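Local coordinates for protein aminotransferase, class I (Staphylococcus aureus, PDB 2O1B) that probably catalyses the pyridoxal-5'-phosphate-dependent transfer of an amino group between an amino acid and a 2-oxo acid, as an aspartate aminotransferase of class I, at residues P60-I65 with N299-F304; V104-E109 with S234-E239; P132-L137 with K181-Y186. All coordinates share one frame; numbering follows the deposited sequence. Where two conformers were deposited one is given.

Contact 1. Residues P60-I65 with N299-F304; sequences PTPQGI and NHYDDF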
loop_
_atom_site.group_PDB
_atom_site.type_symbol
_atom_site.label_atom_id
_atom_site.label_comp_id
_atom_site.label_asym_id
_atom_site.label_seq_id
_atom_site.Cartn_x
_atom_site.Cartn_y
_atom_site.Cartn_z
ATOM N N PRO A 60 -16.313 7.332 17.187
ATOM C CA PRO A 60 -16.295 7.839 15.822
ATOM C C PRO A 60 -15.125 8.777 15.570
ATOM O O PRO A 60 -14.524 9.294 16.516
ATOM C CB PRO A 60 -17.605 8.628 15.729
ATOM C CG PRO A 60 -17.859 9.096 17.119
ATOM C CD PRO A 60 -17.297 8.038 18.031
ATOM N N THR A 61 -14.812 8.986 14.298
ATOM C CA THR A 61 -13.895 10.033 13.872
ATOM C C THR A 61 -14.476 11.400 14.248
ATOM O O THR A 61 -15.656 11.674 13.981
ATOM C CB THR A 61 -13.665 9.994 12.343
ATOM O OG1 THR A 61 -13.461 8.636 11.908
ATOM C CG2 THR A 61 -12.435 10.857 11.961
ATOM N N PRO A 62 -13.664 12.261 14.882
ATOM C CA PRO A 62 -14.211 13.582 15.237
ATOM C C PRO A 62 -14.843 14.282 14.018
ATOM O O PRO A 62 -14.293 14.218 12.920
ATOM C CB PRO A 62 -12.980 14.342 15.725
ATOM C CG PRO A 62 -12.083 13.283 16.269
ATOM C CD PRO A 62 -12.265 12.104 15.333
ATOM N N GLN A 63 -15.990 14.924 14.207
ATOM C CA GLN A 63 -16.756 15.486 13.083
ATOM C C GLN A 63 -15.942 16.472 12.238
ATOM O O GLN A 63 -16.077 16.506 11.013
ATOM C CB GLN A 63 -18.062 16.130 13.568
ATOM C CG GLN A 63 -19.005 16.566 12.425
ATOM C CD GLN A 63 -19.458 15.391 11.550
ATOM O OE1 GLN A 63 -19.680 14.281 12.045
ATOM N NE2 GLN A 63 -19.593 15.636 10.248
ATOM N N GLY A 64 -15.079 17.250 12.890
ATOM C CA GLY A 64 -14.219 18.205 12.201
ATOM C C GLY A 64 -13.304 17.590 11.153
ATOM O O GLY A 64 -13.095 18.189 10.100
ATOM N N ILE A 65 -12.765 16.400 11.434
ATOM C CA ILE A 65 -11.916 15.686 10.479
ATOM C C ILE A 65 -12.752 15.207 9.298
ATOM O O ILE A 65 -12.366 15.385 8.129
ATOM C CB ILE A 65 -11.169 14.499 11.150
ATOM C CG1 ILE A 65 -10.214 15.040 12.224
ATOM C CG2 ILE A 65 -10.414 13.665 10.117
ATOM C CD1 ILE A 65 -9.726 14.007 13.250
ATOM N N ASN A 299 -3.003 18.896 13.175
ATOM C CA ASN A 299 -2.959 20.305 13.554
ATOM C C ASN A 299 -3.903 20.695 14.685
ATOM O O ASN A 299 -3.595 21.595 15.462
ATOM C CB ASN A 299 -3.230 21.208 12.344
ATOM C CG ASN A 299 -2.060 21.272 11.374
ATOM O OD1 ASN A 299 -2.232 21.688 10.225
ATOM N ND2 ASN A 299 -0.867 20.861 11.820
ATOM N N HIS A 300 -5.052 20.041 14.782
ATOM C CA HIS A 300 -6.109 20.572 15.656
ATOM C C HIS A 300 -6.555 19.691 16.818
ATOM O O HIS A 300 -7.365 20.133 17.635
ATOM C CB HIS A 300 -7.330 20.964 14.827
ATOM C CG HIS A 300 -7.064 22.058 13.848
ATOM N ND1 HIS A 300 -6.923 21.829 12.496
ATOM C CD2 HIS A 300 -6.920 23.393 14.023
ATOM C CE1 HIS A 300 -6.702 22.977 11.880
ATOM N NE2 HIS A 300 -6.685 23.939 12.784
ATOM N N TYR A 301 -6.038 18.466 16.911
ATOM C CA TYR A 301 -6.615 17.509 17.871
ATOM C C TYR A 301 -5.705 16.989 18.991
ATOM O O TYR A 301 -5.827 15.844 19.424
ATOM C CB TYR A 301 -7.329 16.370 17.134
ATOM C CG TYR A 301 -8.584 16.835 16.421
ATOM C CD1 TYR A 301 -8.523 17.341 15.121
ATOM C CD2 TYR A 301 -9.824 16.770 17.048
ATOM C CE1 TYR A 301 -9.674 17.778 14.467
ATOM C CE2 TYR A 301 -10.979 17.198 16.403
ATOM C CZ TYR A 301 -10.897 17.693 15.114
ATOM O OH TYR A 301 -12.040 18.108 14.479
ATOM N N ASP A 302 -4.822 17.855 19.479
ATOM C CA ASP A 302 -3.986 17.531 20.638
ATOM C C ASP A 302 -4.831 17.209 21.881
ATOM O O ASP A 302 -4.552 16.245 22.594
ATOM C CB ASP A 302 -3.048 18.703 20.952
ATOM C CG ASP A 302 -1.868 18.789 20.004
ATOM O OD1 ASP A 302 -1.033 19.706 20.195
ATOM O OD2 ASP A 302 -1.769 17.946 19.086
ATOM N N ASP A 303 -5.846 18.033 22.145
ATOM C CA ASP A 303 -6.717 17.838 23.308
ATOM C C ASP A 303 -7.471 16.508 23.214
ATOM O O ASP A 303 -7.610 15.783 24.209
ATOM C CB ASP A 303 -7.698 19.008 23.466
ATOM C CG ASP A 303 -7.000 20.324 23.791
ATOM O OD1 ASP A 303 -5.828 20.297 24.230
ATOM O OD2 ASP A 303 -7.627 21.391 23.613
ATOM N N PHE A 304 -7.940 16.181 22.012
ATOM C CA PHE A 304 -8.669 14.943 21.802
ATOM C C PHE A 304 -7.788 13.735 22.093
ATOM O O PHE A 304 -8.267 12.761 22.659
ATOM C CB PHE A 304 -9.239 14.871 20.381
ATOM C CG PHE A 304 -9.950 13.583 20.073
ATOM C CD1 PHE A 304 -9.276 12.535 19.441
ATOM C CD2 PHE A 304 -11.293 13.416 20.405
ATOM C CE1 PHE A 304 -9.927 11.347 19.141
ATOM C CE2 PHE A 304 -11.962 12.226 20.112
ATOM C CZ PHE A 304 -11.271 11.181 19.478
HETATM O O HOH W 1 -14.355 17.782 15.949
#

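Contact 2. Residues V104-E109 with S234-E239; sequences VTLDKE and SILASE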
loop_
_atom_site.group_PDB
_atom_site.type_symbol
_atom_site.label_atom_id
_atom_site.label_comp_id
_atom_site.label_asym_id
_atom_site.label_seq_id
_atom_site.Cartn_x
_atom_site.Cartn_y
_atom_site.Cartn_z
ATOM N N VAL A 104 11.010 17.402 19.330
ATOM C CA VAL A 104 11.879 16.749 18.365
ATOM C C VAL A 104 11.870 17.562 17.083
ATOM O O VAL A 104 10.806 17.766 16.485
ATOM C CB VAL A 104 11.412 15.306 18.045
ATOM C CG1 VAL A 104 12.275 14.688 16.955
ATOM C CG2 VAL A 104 11.436 14.429 19.296
ATOM N N THR A 105 13.051 18.022 16.679
ATOM C CA THR A 105 13.210 18.780 15.439
ATOM C C THR A 105 13.455 17.834 14.276
ATOM O O THR A 105 14.414 17.042 14.292
ATOM C CB THR A 105 14.387 19.772 15.507
ATOM O OG1 THR A 105 15.610 19.046 15.685
ATOM C CG2 THR A 105 14.211 20.731 16.652
ATOM N N LEU A 106 12.589 17.920 13.272
ATOM C CA LEU A 106 12.692 17.069 12.095
ATOM C C LEU A 106 12.733 17.876 10.810
ATOM O O LEU A 106 12.061 18.903 10.695
ATOM C CB LEU A 106 11.496 16.138 12.037
ATOM C CG LEU A 106 11.321 15.220 13.226
ATOM C CD1 LEU A 106 9.887 14.765 13.217
ATOM C CD2 LEU A 106 12.307 14.068 13.154
ATOM N N ASP A 107 13.519 17.395 9.849
ATOM C CA ASP A 107 13.566 17.990 8.513
ATOM C C ASP A 107 12.501 17.353 7.611
ATOM O O ASP A 107 12.422 16.130 7.500
ATOM C CB ASP A 107 14.964 17.833 7.903
ATOM C CG ASP A 107 15.074 18.470 6.520
ATOM O OD1 ASP A 107 14.457 17.955 5.559
ATOM O OD2 ASP A 107 15.785 19.487 6.398
ATOM N N LYS A 108 11.706 18.193 6.954
ATOM C CA LYS A 108 10.581 17.725 6.136
ATOM C C LYS A 108 10.967 16.809 4.977
ATOM O O LYS A 108 10.220 15.897 4.628
ATOM C CB LYS A 108 9.795 18.906 5.580
ATOM C CG LYS A 108 9.110 19.768 6.608
ATOM C CD LYS A 108 8.144 20.743 5.925
ATOM C CE LYS A 108 8.868 21.881 5.212
ATOM N NZ LYS A 108 9.387 21.428 3.890
ATOM N N GLU A 109 12.118 17.051 4.370
ATOM C CA GLU A 109 12.567 16.211 3.274
ATOM C C GLU A 109 13.319 14.994 3.787
ATOM O O GLU A 109 13.056 13.864 3.367
ATOM C CB GLU A 109 13.445 17.013 2.304
ATOM C CG GLU A 109 12.776 17.433 1.005
ATOM C CD GLU A 109 11.313 17.838 1.158
ATOM O OE1 GLU A 109 10.459 17.112 0.618
ATOM O OE2 GLU A 109 11.013 18.875 1.803
ATOM N N SER A 234 9.040 9.746 23.200
ATOM C CA SER A 234 9.521 9.423 21.868
ATOM C C SER A 234 10.960 8.905 21.983
ATOM O O SER A 234 11.732 9.417 22.788
ATOM C CB SER A 234 9.491 10.679 20.998
ATOM O OG SER A 234 10.030 10.434 19.703
ATOM N N ILE A 235 11.325 7.912 21.176
ATOM C CA ILE A 235 12.730 7.493 21.101
ATOM C C ILE A 235 13.600 8.615 20.508
ATOM O O ILE A 235 14.796 8.703 20.791
ATOM C CB ILE A 235 12.910 6.180 20.295
ATOM C CG1 ILE A 235 14.308 5.589 20.528
ATOM C CG2 ILE A 235 12.600 6.396 18.784
ATOM C CD1 ILE A 235 14.490 4.159 20.002
ATOM N N LEU A 236 12.985 9.479 19.694
ATOM C CA LEU A 236 13.708 10.583 19.064
ATOM C C LEU A 236 13.946 11.778 19.987
ATOM O O LEU A 236 14.717 12.672 19.641
ATOM C CB LEU A 236 13.024 11.034 17.772
ATOM C CG LEU A 236 12.764 9.992 16.680
ATOM C CD1 LEU A 236 12.242 10.699 15.455
ATOM C CD2 LEU A 236 14.005 9.222 16.348
ATOM N N ALA A 237 13.307 11.796 21.158
ATOM C CA ALA A 237 13.564 12.851 22.151
ATOM C C ALA A 237 14.762 12.514 23.041
ATOM O O ALA A 237 15.258 13.365 23.787
ATOM C CB ALA A 237 12.322 13.128 22.994
ATOM N N SER A 238 15.217 11.269 22.976
ATOM C CA SER A 238 16.454 10.883 23.653
ATOM C C SER A 238 17.635 11.372 22.823
ATOM O O SER A 238 17.605 11.279 21.604
ATOM C CB SER A 238 16.521 9.365 23.832
ATOM O OG SER A 238 15.680 8.927 24.887
ATOM N N GLU A 239 18.664 11.907 23.474
ATOM C CA GLU A 239 19.846 12.391 22.767
ATOM C C GLU A 239 20.393 11.307 21.839
ATOM O O GLU A 239 20.501 10.149 22.239
ATOM C CB GLU A 239 20.922 12.849 23.760
ATOM C CG GLU A 239 21.921 13.828 23.152
ATOM C CD GLU A 239 23.140 14.076 24.027
ATOM O OE1 GLU A 239 23.014 14.057 25.274
ATOM O OE2 GLU A 239 24.232 14.307 23.460
#

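Contact 3. Residues P132-L137 with K181-Y186; sequences PGDYVL and KTKLIY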
loop_
_atom_site.group_PDB
_atom_site.type_symbol
_atom_site.label_atom_id
_atom_site.label_comp_id
_atom_site.label_asym_id
_atom_site.label_seq_id
_atom_site.Cartn_x
_atom_site.Cartn_y
_atom_site.Cartn_z
ATOM N N PRO A 132 19.629 -10.237 2.917
ATOM C CA PRO A 132 19.411 -11.656 3.221
ATOM C C PRO A 132 20.330 -12.207 4.322
ATOM O O PRO A 132 21.537 -11.973 4.286
ATOM C CB PRO A 132 19.707 -12.333 1.888
ATOM C CG PRO A 132 19.255 -11.334 0.883
ATOM C CD PRO A 132 19.538 -9.976 1.466
ATOM N N GLY A 133 19.747 -12.907 5.301
ATOM C CA GLY A 133 20.509 -13.506 6.393
ATOM C C GLY A 133 20.784 -12.592 7.576
ATOM O O GLY A 133 21.351 -13.028 8.581
ATOM N N ASP A 134 20.404 -11.319 7.465
ATOM C CA ASP A 134 20.551 -10.380 8.574
ATOM C C ASP A 134 19.576 -10.735 9.684
ATOM O O ASP A 134 18.428 -11.067 9.417
ATOM C CB ASP A 134 20.293 -8.933 8.112
ATOM C CG ASP A 134 21.503 -8.307 7.414
ATOM O OD1 ASP A 134 21.390 -7.126 7.029
ATOM O OD2 ASP A 134 22.557 -8.974 7.252
ATOM N N TYR A 135 20.035 -10.644 10.929
ATOM C CA TYR A 135 19.183 -10.913 12.085
ATOM C C TYR A 135 18.359 -9.701 12.452
ATOM O O TYR A 135 18.844 -8.574 12.393
ATOM C CB TYR A 135 20.031 -11.304 13.283
ATOM C CG TYR A 135 20.592 -12.693 13.223
ATOM C CD1 TYR A 135 21.045 -13.242 12.024
ATOM C CD2 TYR A 135 20.701 -13.457 14.375
ATOM C CE1 TYR A 135 21.591 -14.537 11.983
ATOM C CE2 TYR A 135 21.242 -14.736 14.347
ATOM C CZ TYR A 135 21.677 -15.270 13.155
ATOM O OH TYR A 135 22.196 -16.543 13.144
ATOM N N VAL A 136 17.098 -9.944 12.811
ATOM C CA VAL A 136 16.209 -8.890 13.281
ATOM C C VAL A 136 15.614 -9.340 14.618
ATOM O O VAL A 136 15.036 -10.437 14.712
ATOM C CB VAL A 136 15.076 -8.587 12.262
ATOM C CG1 VAL A 136 14.162 -7.500 12.786
ATOM C CG2 VAL A 136 15.659 -8.187 10.900
ATOM N N LEU A 137 15.765 -8.497 15.641
ATOM C CA LEU A 137 15.209 -8.772 16.970
ATOM C C LEU A 137 13.767 -8.299 17.067
ATOM O O LEU A 137 13.480 -7.147 16.769
ATOM C CB LEU A 137 16.057 -8.117 18.059
ATOM C CG LEU A 137 17.368 -8.858 18.321
ATOM C CD1 LEU A 137 18.305 -8.014 19.157
ATOM C CD2 LEU A 137 17.063 -10.170 19.033
ATOM N N LYS A 181 25.285 -9.846 15.127
ATOM C CA LYS A 181 24.729 -10.119 13.803
ATOM C C LYS A 181 23.447 -9.339 13.523
ATOM O O LYS A 181 22.953 -9.351 12.389
ATOM C CB LYS A 181 24.471 -11.618 13.618
ATOM C CG LYS A 181 25.713 -12.473 13.497
ATOM C CD LYS A 181 25.325 -13.925 13.322
ATOM C CE LYS A 181 26.513 -14.853 13.562
ATOM N NZ LYS A 181 26.071 -16.275 13.587
ATOM N N THR A 182 22.911 -8.664 14.541
ATOM C CA THR A 182 21.628 -7.974 14.394
ATOM C C THR A 182 21.749 -6.640 13.662
ATOM O O THR A 182 22.547 -5.775 14.022
ATOM C CB THR A 182 20.895 -7.800 15.749
ATOM O OG1 THR A 182 20.612 -9.092 16.288
ATOM C CG2 THR A 182 19.568 -7.065 15.563
ATOM N N LYS A 183 20.924 -6.479 12.638
ATOM C CA LYS A 183 20.947 -5.274 11.836
ATOM C C LYS A 183 19.714 -4.407 12.070
ATOM O O LYS A 183 19.719 -3.224 11.747
ATOM C CB LYS A 183 21.118 -5.642 10.366
ATOM C CG LYS A 183 22.313 -6.590 10.139
ATOM C CD LYS A 183 23.642 -5.932 10.487
ATOM C CE LYS A 183 24.830 -6.874 10.270
ATOM N NZ LYS A 183 25.185 -7.020 8.832
ATOM N N LEU A 184 18.671 -5.001 12.645
ATOM C CA LEU A 184 17.440 -4.286 12.932
ATOM C C LEU A 184 16.771 -4.816 14.199
ATOM O O LEU A 184 16.804 -6.024 14.481
ATOM C CB LEU A 184 16.479 -4.382 11.738
ATOM C CG LEU A 184 15.201 -3.538 11.733
ATOM C CD1 LEU A 184 15.498 -2.038 11.658
ATOM C CD2 LEU A 184 14.345 -3.953 10.563
ATOM N N ILE A 185 16.173 -3.891 14.950
ATOM C CA ILE A 185 15.440 -4.189 16.176
ATOM C C ILE A 185 14.113 -3.439 16.201
ATOM O O ILE A 185 14.076 -2.223 16.039
ATOM C CB ILE A 185 16.252 -3.786 17.426
ATOM C CG1 ILE A 185 17.599 -4.515 17.440
ATOM C CG2 ILE A 185 15.466 -4.085 18.709
ATOM C CD1 ILE A 185 18.465 -4.157 18.611
ATOM N N TYR A 186 13.022 -4.167 16.406
ATOM C CA TYR A 186 11.739 -3.515 16.651
ATOM C C TYR A 186 11.527 -3.320 18.135
ATOM O O TYR A 186 11.810 -4.219 18.942
ATOM C CB TYR A 186 10.584 -4.325 16.080
ATOM C CG TYR A 186 10.457 -4.230 14.594
ATOM C CD1 TYR A 186 11.367 -4.859 13.759
ATOM C CD2 TYR A 186 9.417 -3.509 14.011
ATOM C CE1 TYR A 186 11.252 -4.776 12.379
ATOM C CE2 TYR A 186 9.290 -3.432 12.631
ATOM C CZ TYR A 186 10.210 -4.064 11.824
ATOM O OH TYR A 186 10.086 -3.990 10.446
HETATM O O HOH W 2 23.595 -10.372 10.175
#

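Contact 1. Residues P60-I65 with N299-F304
Pro62 meets two aromatic rings at once, each differently. Its CG stands over the centre of the Phe304 ring, 3.9 Å from the centroid and 10° off the ring normal, a textbook CH-pi contact. Its CB comes obliquely to the Tyr301 ring, 3.6 Å from CE2. Ile65 slides past that tyrosine, the two side chains running in opposite directions: CG1 is 3.6 Å from Tyr301 CE1, while CD1 sits over a face, displaced toward the rim. With chi1 at -64°, CG1 is beside the backbone N of Ile65, which turns this branch back toward the ring. The phenol oxygen comes to rest at the start of helix 63-72, where a water 2.8 Å from Tyr301 OH also accepts a bond from Gly64 N.

Pro62 is the N-cap residue of that helix, and Tyr301 lies at the joint between helices 288-300 and 302-325, also an N-cap. Ala293 and Ala297 of helix 288-300 pack on Ile65, and Gln79 of the second subunit packs on Pro60 and Thr61. No direct hydrogen bond crosses; the case illustrates how C-H groups against aromatic rings can supply cohesion, one water bridging the phenol oxygen and the Gly64 amide.

Contact 2. Residues V104-E109 with S234-E239
Val104 and Ala237 are the nearest pair of CA atoms, 5.7 Å apart, between two loops that share no hydrogen bond. Segment 104-109 starts extended, with Val104 to Asp107 at strand-like backbone angles, and then turns at Lys108. Segment 234-239 instead coils through Ile235, Leu236 and Ala237 at helical angles. Each loop is shaped by a turn of its own. Asp107 OD1 accepts from Glu109 N to form an Asx turn, and Asp110 N is a second donor, so two backbone N-H groups grip this oxygen. On the other segment Ser234 OG accepts from Leu236 N at 3.1 Å, the corresponding ST turn, while Ala237 N bonds to Ser234 O. The coil illustrates how a polar turn can present apolar side chains, here Leu236 and Ala237, to an extended chain.

Val104 does most of the touching, using its two methyls differently. CG2 lies against the peptide link between Leu236 and Ala237, 3.7 Å from Leu236 C, and reaches Ala237 CB at 4.0 Å. CG1 stands anti to the backbone N (chi1 176°), which brings it to 3.8 Å from Leu236 CB, and the two side chains cross at about a right angle. Farther along, Leu106 CD2 meets Leu236 CD1 at 4.1 Å, methyl to methyl. The side-chain contacts are thus apolar, a small cluster of Val104, Leu106, Leu236 and Ala237 next to the ST turn, with one methyl packed on a polar peptide group.

The polar end of Ser234 is engaged by Glu247 of strand 245-250, whose carboxylate also receives the backbone N of Ile235. Val266 of strand 263-267 touches both leucines, and Tyr98 of helix 88-102 packs on Leu106 and Ser234. The contact joins the loop leading into strand 112-115 to the loop before helix 241-244, beside strand 263-267.

Contact 3. Residues P132-L137 with K181-Y186
Leu184 O accepts from Leu137 N at 2.9 Å and also lies 3.2 Å from Val136 CA, a CA-H...O contact beside the conventional bond. These are neighbouring parallel strands, 135-140 and 182-187, in the seven-stranded mixed sheet of the large domain of a fold-type I aminotransferase. Tyr135 O receives Lys183 N, and Leu137 O receives Tyr186 N, completing the ladder. The pairing jumps by one residue between Tyr135-Thr182 and Val136-Leu184, an example of how a beta bulge lets a parallel ladder change register.

Val136 and Leu184 point the same way on one face, toward the side of helix 118-129; Leu137 and Ile185 share the other, their CD1 methyls 3.9 Å apart. Tyr186 OH bonds to Leu122 O. Before the first strand, Asp134 OD1 bonds to Asn131 N and lies 3.3 Å from Lys183 CG. The lysine chain, bent at chi2 and chi4, brings NZ to a long salt bridge of 3.6 Å with Asp134 OD2; Asp214 is its second, weak partner.

Lys181, extended beyond CG, runs across one face of the Tyr135 ring: its CB is 4.1 Å from the centroid, and Lys181 CD is 3.9 Å from Tyr135 CZ.

In the fold
The three contacts exemplify nesting along a chain: contact 1 closes a long loop that encloses contact 2, which in turn encloses contact 3. None touches another. Contacts 1 and 3, with centres about 38 Å apart, lie on opposite sides of the chain's centre, and contact 2 falls about 24 Å from the first and 23 Å from the third, centre to centre. Contacts 2 and 3 both belong to the region of the large mixed sheet, whereas contact 1 joins the start of helix 63-72 to the joint of helices 288-300 and 302-325. In contact 3 the Tyr186 side chain is about 8 Å from pyridoxal-5'-phosphate, and its partner Leu122 lines that pocket.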